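PDB 5UYT: Ice-binding protein from Flavobacteriaceae bacterium, which probably binds the surface of ice crystals through right-handed beta-solenoid domains and so acts as an antifreeze protein. Local coordinates for residues G381-I392 with R401-F412; K339-A350 with K366-T377. One frame throughout, in Å; residues are numbered along the deposited sequence.

Contact 1 (G381-I392 with R401-F412); sequences GSVIGNNGAVII and RVLSTSGGISTF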
loop_
_atom_site.group_PDB
_atom_site.type_symbol
_atom_site.label_atom_id
_atom_site.label_comp_id
_atom_site.label_asym_id
_atom_site.label_seq_id
_atom_site.Cartn_x
_atom_site.Cartn_y
_atom_site.Cartn_z
ATOM N N GLY A 381 -9.889 -12.123 0.510
ATOM C CA GLY A 381 -9.096 -12.522 1.679
ATOM C C GLY A 381 -9.954 -13.223 2.718
ATOM O O GLY A 381 -11.158 -13.412 2.499
ATOM N N SER A 382 -9.333 -13.596 3.838
ATOM C CA SER A 382 -10.056 -14.286 4.910
ATOM C C SER A 382 -10.323 -13.290 6.047
ATOM O O SER A 382 -9.380 -12.770 6.656
ATOM C CB SER A 382 -9.206 -15.455 5.421
ATOM O OG SER A 382 -9.095 -16.441 4.420
ATOM N N VAL A 383 -11.605 -13.027 6.311
ATOM C CA VAL A 383 -11.983 -12.068 7.341
ATOM C C VAL A 383 -12.314 -12.900 8.563
ATOM O O VAL A 383 -13.113 -13.847 8.501
ATOM C CB VAL A 383 -13.265 -11.278 6.992
ATOM C CG1 VAL A 383 -13.583 -10.304 8.138
ATOM C CG2 VAL A 383 -13.118 -10.550 5.688
ATOM N N ILE A 384 -11.687 -12.549 9.680
ATOM C CA ILE A 384 -12.021 -13.193 10.939
ATOM C C ILE A 384 -12.449 -12.129 11.906
ATOM O O ILE A 384 -11.609 -11.393 12.446
ATOM C CB ILE A 384 -10.843 -13.940 11.535
ATOM C CG1 ILE A 384 -10.234 -14.884 10.498
ATOM C CG2 ILE A 384 -11.316 -14.696 12.784
ATOM C CD1 ILE A 384 -9.178 -15.791 11.082
ATOM N N GLY A 385 -13.759 -12.064 12.101
ATOM C CA GLY A 385 -14.385 -11.116 12.994
ATOM C C GLY A 385 -14.467 -11.721 14.381
ATOM O O GLY A 385 -14.257 -12.933 14.575
ATOM N N ASN A 386 -14.766 -10.857 15.348
ATOM C CA ASN A 386 -14.758 -11.230 16.758
ATOM C C ASN A 386 -15.841 -10.455 17.480
ATOM O O ASN A 386 -15.835 -9.211 17.447
ATOM C CB ASN A 386 -13.403 -10.879 17.383
ATOM C CG ASN A 386 -13.301 -11.275 18.849
ATOM O OD1 ASN A 386 -12.959 -10.437 19.702
ATOM N ND2 ASN A 386 -13.541 -12.547 19.152
ATOM N N ASN A 387 -16.744 -11.173 18.135
ATOM C CA ASN A 387 -17.829 -10.589 18.909
ATOM C C ASN A 387 -18.584 -9.483 18.180
ATOM O O ASN A 387 -18.505 -8.311 18.543
ATOM C CB ASN A 387 -17.297 -10.117 20.268
ATOM C CG ASN A 387 -16.741 -11.261 21.078
ATOM O OD1 ASN A 387 -17.208 -12.396 20.955
ATOM N ND2 ASN A 387 -15.727 -10.990 21.879
ATOM N N GLY A 388 -19.320 -9.860 17.140
ATOM C CA GLY A 388 -20.173 -8.902 16.469
ATOM C C GLY A 388 -20.897 -9.554 15.308
ATOM O O GLY A 388 -20.379 -10.486 14.693
ATOM N N ALA A 389 -22.099 -9.068 15.047
ATOM C CA ALA A 389 -22.946 -9.634 14.010
ATOM C C ALA A 389 -22.300 -9.380 12.650
ATOM O O ALA A 389 -21.590 -8.369 12.453
ATOM C CB ALA A 389 -24.331 -9.019 14.068
ATOM N N VAL A 390 -22.526 -10.299 11.720
ATOM C CA VAL A 390 -21.994 -10.119 10.386
ATOM C C VAL A 390 -23.176 -9.992 9.425
ATOM O O VAL A 390 -24.138 -10.783 9.510
ATOM C CB VAL A 390 -21.089 -11.312 9.983
ATOM C CG1 VAL A 390 -20.598 -11.202 8.535
ATOM C CG2 VAL A 390 -19.928 -11.458 10.973
ATOM N N ILE A 391 -23.109 -9.002 8.536
ATOM C CA ILE A 391 -24.100 -8.888 7.452
ATOM C C ILE A 391 -23.357 -8.838 6.133
ATOM O O ILE A 391 -22.425 -8.030 5.975
ATOM C CB ILE A 391 -24.949 -7.605 7.585
ATOM C CG1 ILE A 391 -25.671 -7.601 8.918
ATOM C CG2 ILE A 391 -25.952 -7.491 6.409
ATOM C CD1 ILE A 391 -26.376 -6.276 9.209
ATOM N N ILE A 392 -23.758 -9.683 5.186
ATOM C CA ILE A 392 -23.159 -9.657 3.855
ATOM C C ILE A 392 -24.310 -9.423 2.887
ATOM O O ILE A 392 -25.209 -10.268 2.724
ATOM C CB ILE A 392 -22.402 -10.941 3.490
ATOM C CG1 ILE A 392 -21.521 -11.414 4.659
ATOM C CG2 ILE A 392 -21.562 -10.683 2.231
ATOM C CD1 ILE A 392 -20.768 -12.697 4.398
ATOM N N ARG A 401 -13.008 -15.923 2.589
ATOM C CA ARG A 401 -13.990 -16.444 3.544
ATOM C C ARG A 401 -14.391 -15.368 4.518
ATOM O O ARG A 401 -13.651 -14.431 4.742
ATOM C CB ARG A 401 -13.519 -17.710 4.294
ATOM C CG ARG A 401 -12.102 -17.697 4.802
ATOM C CD ARG A 401 -11.650 -19.098 5.295
ATOM N NE ARG A 401 -11.344 -20.094 4.243
ATOM C CZ ARG A 401 -10.281 -20.057 3.435
ATOM N NH1 ARG A 401 -9.364 -19.046 3.488
ATOM N NH2 ARG A 401 -10.087 -21.043 2.558
ATOM N N VAL A 402 -15.582 -15.514 5.096
ATOM C CA VAL A 402 -15.995 -14.592 6.151
ATOM C C VAL A 402 -16.375 -15.424 7.377
ATOM O O VAL A 402 -17.249 -16.292 7.293
ATOM C CB VAL A 402 -17.206 -13.786 5.691
ATOM C CG1 VAL A 402 -17.675 -12.925 6.850
ATOM C CG2 VAL A 402 -16.828 -12.901 4.480
ATOM N N LEU A 403 -15.673 -15.184 8.484
ATOM C CA LEU A 403 -15.720 -16.025 9.659
ATOM C C LEU A 403 -15.960 -15.092 10.845
ATOM O O LEU A 403 -15.525 -13.955 10.801
ATOM C CB LEU A 403 -14.370 -16.763 9.870
ATOM C CG LEU A 403 -13.766 -17.348 8.570
ATOM C CD1 LEU A 403 -12.380 -17.856 8.866
ATOM C CD2 LEU A 403 -14.609 -18.536 8.128
ATOM N N SER A 404 -16.667 -15.553 11.869
ATOM C CA SER A 404 -16.732 -14.792 13.117
ATOM C C SER A 404 -16.614 -15.757 14.255
ATOM O O SER A 404 -17.267 -16.820 14.256
ATOM C CB SER A 404 -18.042 -14.002 13.309
ATOM O OG SER A 404 -17.963 -13.315 14.577
ATOM N N THR A 405 -15.819 -15.372 15.240
ATOM C CA THR A 405 -15.665 -16.189 16.436
ATOM C C THR A 405 -16.962 -16.250 17.209
ATOM O O THR A 405 -17.245 -17.236 17.932
ATOM C CB THR A 405 -14.599 -15.610 17.364
ATOM O OG1 THR A 405 -15.021 -14.310 17.798
ATOM C CG2 THR A 405 -13.269 -15.550 16.674
ATOM N N SER A 406 -17.719 -15.169 17.132
ATOM C CA SER A 406 -18.936 -15.044 17.898
ATOM C C SER A 406 -19.828 -13.981 17.285
ATOM O O SER A 406 -19.434 -12.839 17.094
ATOM C CB SER A 406 -18.648 -14.711 19.356
ATOM O OG SER A 406 -19.868 -14.757 20.039
ATOM N N GLY A 407 -21.051 -14.359 16.970
ATOM C CA GLY A 407 -21.908 -13.422 16.312
ATOM C C GLY A 407 -22.659 -14.120 15.221
ATOM O O GLY A 407 -22.111 -14.961 14.491
ATOM N N GLY A 408 -23.917 -13.752 15.098
ATOM C CA GLY A 408 -24.731 -14.265 14.005
ATOM C C GLY A 408 -24.277 -13.724 12.668
ATOM O O GLY A 408 -23.578 -12.695 12.592
ATOM N N ILE A 409 -24.646 -14.427 11.605
ATOM C CA ILE A 409 -24.235 -14.030 10.252
ATOM C C ILE A 409 -25.467 -14.106 9.354
ATOM O O ILE A 409 -26.167 -15.138 9.342
ATOM C CB ILE A 409 -23.135 -14.961 9.654
ATOM C CG1 ILE A 409 -21.848 -14.966 10.513
ATOM C CG2 ILE A 409 -22.806 -14.575 8.204
ATOM C CD1 ILE A 409 -20.809 -15.959 9.967
ATOM N N SER A 410 -25.720 -13.026 8.608
ATOM C CA SER A 410 -26.857 -12.974 7.705
ATOM C C SER A 410 -26.324 -12.627 6.339
ATOM O O SER A 410 -25.594 -11.632 6.209
ATOM C CB SER A 410 -27.874 -11.921 8.148
ATOM O OG SER A 410 -28.273 -12.151 9.494
ATOM N N THR A 411 -26.663 -13.442 5.341
ATOM C CA THR A 411 -26.181 -13.210 3.989
ATOM C C THR A 411 -27.387 -13.042 3.063
ATOM O O THR A 411 -28.471 -13.641 3.312
ATOM C CB THR A 411 -25.284 -14.373 3.469
ATOM O OG1 THR A 411 -26.031 -15.607 3.459
ATOM C CG2 THR A 411 -24.080 -14.563 4.455
ATOM N N PHE A 412 -27.188 -12.273 1.987
ATOM C CA PHE A 412 -28.270 -11.942 1.072
ATOM C C PHE A 412 -27.755 -12.040 -0.375
ATOM O O PHE A 412 -27.016 -11.152 -0.823
ATOM C CB PHE A 412 -28.779 -10.505 1.366
ATOM C CG PHE A 412 -29.387 -10.350 2.729
ATOM C CD1 PHE A 412 -30.750 -10.570 2.936
ATOM C CD2 PHE A 412 -28.613 -9.978 3.818
ATOM C CE1 PHE A 412 -31.333 -10.440 4.206
ATOM C CE2 PHE A 412 -29.183 -9.864 5.086
ATOM C CZ PHE A 412 -30.550 -10.087 5.292
HETATM O O HOH W 1 -17.509 -10.283 13.404
HETATM O O HOH W 2 -26.334 -10.733 11.180
#
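Strand 382-385 runs beside strand 401-404, and strand 390-392 beside strand 409-412, two parallel ladders at short-segment angles of 13° and 6°. In the first ladder V383 N gives R401 O an almost straight bond of 2.9 Å and G385 N does likewise to L403 O, while L403 N and T405 N return to V383 O and G385 O. In the second, V390 N reaches G408 O at 2.8 Å, and the S410 backbone bonds to V390 and I392. Such in-register stacking of one turn on the next, with two strands joined by a tight corner, is the right-handed beta-solenoid of the ice-binding protein family. At the corner G388 N bonds to S406 O, and S404 OG accepts from S406 N in an ST turn; a water joins G388 O to S404 OG. G407 has backbone angles that would press a side chain against the carbonyl O of S406, and one there would also clash with G388 O.

Apolar side chains fill the coil between the ladders. V390 CG1 slides past V402 CG1 at 3.8 Å, coming from the opposite strand, and V390 CB rests 3.8 Å from CG1 of I409, its neighbour in the same sheet. In one of two modelled conformers I392 CD1 reaches V402 CB at 3.9 Å, a less certain contact. On the other face of the first ladder I384 CG1 crosses L403 CD1 at 4.0 Å, and both side chains touch L279 of helix 270-288.

One charged group joins in on that helix-facing side. The R401 chain starts between backbone N and carbonyl carbon (chi1 44°) and bends at chi3, which folds NH1 back to S382 OG at 2.8 Å, in the guanidinium plane; NE and NH2 bond to Y224 O and V222 O.

Contact 2 (K339-A350 with K366-T377); sequences KINGALSTTVNA and KVDGAVDLNDYT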
loop_
_atom_site.group_PDB
_atom_site.type_symbol
_atom_site.label_atom_id
_atom_site.label_comp_id
_atom_site.label_asym_id
_atom_site.label_seq_id
_atom_site.Cartn_x
_atom_site.Cartn_y
_atom_site.Cartn_z
ATOM N N LYS A 339 -5.248 -5.577 10.606
ATOM C CA LYS A 339 -5.864 -5.698 11.928
ATOM C C LYS A 339 -6.752 -4.465 12.110
ATOM O O LYS A 339 -6.284 -3.326 11.943
ATOM C CB LYS A 339 -4.782 -5.685 13.033
ATOM C CG LYS A 339 -3.752 -6.799 12.939
ATOM C CD LYS A 339 -2.911 -6.887 14.220
ATOM C CE LYS A 339 -1.935 -5.731 14.277
ATOM N NZ LYS A 339 -1.114 -5.822 15.519
ATOM N N ILE A 340 -8.005 -4.672 12.502
ATOM C CA ILE A 340 -8.948 -3.543 12.682
ATOM C C ILE A 340 -9.449 -3.585 14.127
ATOM O O ILE A 340 -10.000 -4.619 14.558
ATOM C CB ILE A 340 -10.126 -3.649 11.653
ATOM C CG1 ILE A 340 -9.607 -3.467 10.221
ATOM C CG2 ILE A 340 -11.227 -2.640 12.006
ATOM C CD1 ILE A 340 -10.679 -3.727 9.141
ATOM N N ASN A 341 -9.217 -2.505 14.890
ATOM C CA ASN A 341 -9.646 -2.446 16.279
ATOM C C ASN A 341 -11.015 -1.752 16.348
ATOM O O ASN A 341 -11.142 -0.575 16.775
ATOM C CB ASN A 341 -8.561 -1.754 17.125
ATOM C CG ASN A 341 -8.891 -1.734 18.601
ATOM O OD1 ASN A 341 -9.722 -2.515 19.074
ATOM N ND2 ASN A 341 -8.233 -0.843 19.345
ATOM N N GLY A 342 -12.029 -2.494 15.915
ATOM C CA GLY A 342 -13.418 -2.031 15.916
ATOM C C GLY A 342 -14.156 -2.722 14.776
ATOM O O GLY A 342 -13.627 -3.649 14.170
ATOM N N ALA A 343 -15.362 -2.248 14.460
ATOM C CA ALA A 343 -16.179 -2.835 13.398
ATOM C C ALA A 343 -15.667 -2.443 12.009
ATOM O O ALA A 343 -14.993 -1.404 11.851
ATOM C CB ALA A 343 -17.628 -2.382 13.536
ATOM N N LEU A 344 -15.986 -3.271 11.025
ATOM C CA LEU A 344 -15.681 -2.975 9.625
ATOM C C LEU A 344 -16.998 -2.806 8.862
ATOM O O LEU A 344 -17.881 -3.666 8.962
ATOM C CB LEU A 344 -14.880 -4.127 8.977
ATOM C CG LEU A 344 -14.737 -4.025 7.451
ATOM C CD1 LEU A 344 -13.998 -2.731 7.042
ATOM C CD2 LEU A 344 -14.051 -5.273 6.864
ATOM N N SER A 345 -17.134 -1.709 8.116
ATOM C CA SER A 345 -18.300 -1.528 7.239
ATOM C C SER A 345 -17.772 -0.997 5.914
ATOM O O SER A 345 -16.595 -0.638 5.816
ATOM C CB SER A 345 -19.321 -0.550 7.852
ATOM O OG SER A 345 -18.742 0.751 8.021
ATOM N N THR A 346 -18.625 -0.954 4.892
ATOM C CA THR A 346 -18.168 -0.507 3.562
ATOM C C THR A 346 -19.241 0.333 2.899
ATOM O O THR A 346 -20.422 0.289 3.290
ATOM C CB THR A 346 -17.789 -1.676 2.595
ATOM O OG1 THR A 346 -18.961 -2.253 2.001
ATOM C CG2 THR A 346 -16.993 -2.819 3.306
ATOM N N THR A 347 -18.838 1.027 1.845
ATOM C CA THR A 347 -19.810 1.619 0.923
ATOM C C THR A 347 -20.347 0.548 -0.039
ATOM O O THR A 347 -19.728 -0.527 -0.213
ATOM C CB THR A 347 -19.179 2.747 0.105
ATOM O OG1 THR A 347 -18.080 2.259 -0.641
ATOM C CG2 THR A 347 -18.684 3.896 1.058
ATOM N N VAL A 348 -21.479 0.832 -0.681
ATOM C CA VAL A 348 -21.850 0.018 -1.855
ATOM C C VAL A 348 -20.714 0.081 -2.885
ATOM O O VAL A 348 -19.957 1.070 -2.942
ATOM C CB VAL A 348 -23.215 0.409 -2.472
ATOM C CG1 VAL A 348 -24.315 0.281 -1.409
ATOM C CG2 VAL A 348 -23.189 1.847 -3.053
ATOM N N ASN A 349 -20.560 -0.990 -3.660
ATOM C CA ASN A 349 -19.546 -1.051 -4.734
ATOM C C ASN A 349 -18.112 -0.950 -4.207
ATOM O O ASN A 349 -17.189 -0.694 -5.009
ATOM C CB ASN A 349 -19.720 0.107 -5.751
ATOM C CG ASN A 349 -20.860 -0.074 -6.744
ATOM O OD1 ASN A 349 -21.365 0.946 -7.333
ATOM N ND2 ASN A 349 -21.212 -1.294 -7.032
ATOM N N ALA A 350 -17.894 -1.168 -2.901
ATOM C CA ALA A 350 -16.505 -1.140 -2.410
ATOM C C ALA A 350 -15.740 -2.341 -2.998
ATOM O O ALA A 350 -16.355 -3.312 -3.463
ATOM C CB ALA A 350 -16.458 -1.151 -0.871
ATOM N N LYS A 366 -8.221 -9.145 10.435
ATOM C CA LYS A 366 -8.600 -9.461 11.806
ATOM C C LYS A 366 -9.507 -8.333 12.282
ATOM O O LYS A 366 -9.006 -7.212 12.453
ATOM C CB LYS A 366 -7.320 -9.509 12.650
ATOM C CG LYS A 366 -7.464 -10.019 14.100
ATOM C CD LYS A 366 -7.972 -8.958 15.078
ATOM C CE LYS A 366 -7.175 -7.653 15.086
ATOM N NZ LYS A 366 -7.874 -6.609 15.900
ATOM N N VAL A 367 -10.804 -8.595 12.489
ATOM C CA VAL A 367 -11.735 -7.502 12.820
ATOM C C VAL A 367 -12.307 -7.686 14.240
ATOM O O VAL A 367 -13.029 -8.645 14.534
ATOM C CB VAL A 367 -12.900 -7.434 11.788
ATOM C CG1 VAL A 367 -13.814 -6.260 12.154
ATOM C CG2 VAL A 367 -12.320 -7.311 10.361
ATOM N N ASP A 368 -11.943 -6.778 15.141
ATOM C CA ASP A 368 -12.416 -6.886 16.513
ATOM C C ASP A 368 -13.742 -6.138 16.641
ATOM O O ASP A 368 -13.824 -5.052 17.234
ATOM C CB ASP A 368 -11.385 -6.347 17.514
ATOM C CG ASP A 368 -11.795 -6.574 18.944
ATOM O OD1 ASP A 368 -12.628 -7.466 19.218
ATOM O OD2 ASP A 368 -11.269 -5.860 19.842
ATOM N N GLY A 369 -14.772 -6.736 16.045
ATOM C CA GLY A 369 -16.104 -6.170 16.045
ATOM C C GLY A 369 -16.959 -6.738 14.926
ATOM O O GLY A 369 -16.615 -7.749 14.302
ATOM N N ALA A 370 -18.096 -6.084 14.686
ATOM C CA ALA A 370 -19.020 -6.490 13.603
ATOM C C ALA A 370 -18.400 -6.294 12.222
ATOM O O ALA A 370 -17.449 -5.504 12.043
ATOM C CB ALA A 370 -20.323 -5.688 13.717
ATOM N N VAL A 371 -18.910 -7.047 11.251
ATOM C CA VAL A 371 -18.437 -6.946 9.843
ATOM C C VAL A 371 -19.683 -6.753 8.984
ATOM O O VAL A 371 -20.603 -7.557 9.063
ATOM C CB VAL A 371 -17.707 -8.234 9.415
ATOM C CG1 VAL A 371 -17.354 -8.212 7.912
ATOM C CG2 VAL A 371 -16.426 -8.429 10.262
ATOM N N ASP A 372 -19.717 -5.688 8.200
ATOM C CA ASP A 372 -20.871 -5.452 7.320
ATOM C C ASP A 372 -20.328 -5.131 5.938
ATOM O O ASP A 372 -19.620 -4.114 5.758
ATOM C CB ASP A 372 -21.698 -4.305 7.864
ATOM C CG ASP A 372 -22.984 -4.094 7.083
ATOM O OD1 ASP A 372 -22.997 -4.341 5.864
ATOM O OD2 ASP A 372 -23.983 -3.673 7.709
ATOM N N LEU A 373 -20.556 -6.030 4.994
ATOM C CA LEU A 373 -20.082 -5.816 3.604
ATOM C C LEU A 373 -21.269 -5.310 2.818
ATOM O O LEU A 373 -22.283 -6.014 2.726
ATOM C CB LEU A 373 -19.510 -7.119 2.987
ATOM C CG LEU A 373 -18.318 -7.666 3.811
ATOM C CD1 LEU A 373 -17.803 -8.875 3.054
ATOM C CD2 LEU A 373 -17.195 -6.616 3.972
ATOM N N ASN A 374 -21.212 -4.050 2.377
ATOM C CA ASN A 374 -22.393 -3.399 1.746
ATOM C C ASN A 374 -22.629 -3.911 0.308
ATOM O O ASN A 374 -21.754 -4.582 -0.258
ATOM C CB ASN A 374 -22.163 -1.877 1.772
ATOM C CG ASN A 374 -23.441 -1.095 1.952
ATOM O OD1 ASN A 374 -24.532 -1.582 1.649
ATOM N ND2 ASN A 374 -23.311 0.162 2.411
ATOM N N ASP A 375 -23.813 -3.615 -0.272
ATOM C CA ASP A 375 -24.253 -4.215 -1.551
ATOM C C ASP A 375 -23.162 -4.130 -2.627
ATOM O O ASP A 375 -22.560 -3.067 -2.841
ATOM C CB ASP A 375 -25.474 -3.504 -2.143
ATOM C CG ASP A 375 -26.667 -3.376 -1.179
ATOM O OD1 ASP A 375 -26.560 -3.614 0.040
ATOM O OD2 ASP A 375 -27.745 -2.989 -1.703
ATOM N N TYR A 376 -22.960 -5.227 -3.335
ATOM C CA TYR A 376 -22.072 -5.260 -4.518
ATOM C C TYR A 376 -20.613 -4.958 -4.188
ATOM O O TYR A 376 -19.822 -4.598 -5.061
ATOM C CB TYR A 376 -22.658 -4.430 -5.717
ATOM C CG TYR A 376 -23.900 -5.094 -6.209
ATOM C CD1 TYR A 376 -23.806 -6.226 -7.006
ATOM C CD2 TYR A 376 -25.163 -4.689 -5.750
ATOM C CE1 TYR A 376 -24.940 -6.899 -7.423
ATOM C CE2 TYR A 376 -26.328 -5.372 -6.159
ATOM C CZ TYR A 376 -26.191 -6.484 -6.961
ATOM O OH TYR A 376 -27.321 -7.182 -7.365
ATOM N N THR A 377 -20.237 -5.194 -2.947
ATOM C CA THR A 377 -18.803 -5.146 -2.574
ATOM C C THR A 377 -18.062 -6.381 -3.112
ATOM O O THR A 377 -18.626 -7.469 -3.140
ATOM C CB THR A 377 -18.679 -5.019 -1.063
ATOM O OG1 THR A 377 -19.160 -3.696 -0.713
ATOM C CG2 THR A 377 -17.232 -5.225 -0.598
HETATM O O HOH W 3 -21.483 -1.653 5.369
HETATM O O HOH W 4 -17.437 -3.629 -6.179
#
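T346 OG1 is gripped from both segments: it accepts from N374 N at 2.9 Å and donates to T347 O. T377 OG1 lies 3.1 Å from it and donates in turn to N374 O, which also takes T377 N from the same face of its plane. T346 places the hydroxyl here by setting OG1 between its backbone N and carbonyl carbon (chi1 80°), leaving CG2 against L373 CD2 where the side chains cross. N374 faces this knot with its amide: ND2 bonds to T346 O at 3.0 Å, nearly within the amide plane, and OD1 accepts from D375 N. An alanine at N374 would remove the amide and is likely to leave T346 O and D375 N without these partners, and V348 CG1 without part of its packing. Beyond it, N349 N bonds to D375 O, and a water joins A350 O to Y376 O.

At the far end I340 O takes two donors from the facing segment. D368 N comes almost straight along the carbonyl, whereas K366 NZ sits above its plane at 3.2 Å; the lysine chain, bent at chi2 and chi3, passes CE over K339 CB. K339 NZ turns away to L289 O and T291 OG1. Inside, I340 CD1 lies beside V367 CG2 at 4.1 Å, and V367 CG1 touches L344 CB. L344 N and O bond to A370 O and D372 N. Matching type II turns, T347-A350 beside N374-T377, follow the strands at the next corner, an in-register repetition of strand and turn characteristic of successive coils of a beta-solenoid.

Contacts 1 and 2 are alternate steps along four coils of one solenoid, separated by the step from 366-377 to 381-392. They share two sheets: strand 363-367 neighbours 382-385, and 371-373 neighbours 390-392, with probable hydrogen bonds from V367 N to I384 O and L373 N to I391 O. Both are partly buried, contact 1 more so (13 of 24 touching residues against 10), with apolar side chains inside and polar corners outside. Contact 1 carries the more regular ladders and a buried arginine; contact 2 has fewer bridges and leans on threonine and asparagine side chains around its type II turns. Helix 270-288 meets I384 and L403 in contact 1, K366 in contact 2, and N386 and D368 through Y283.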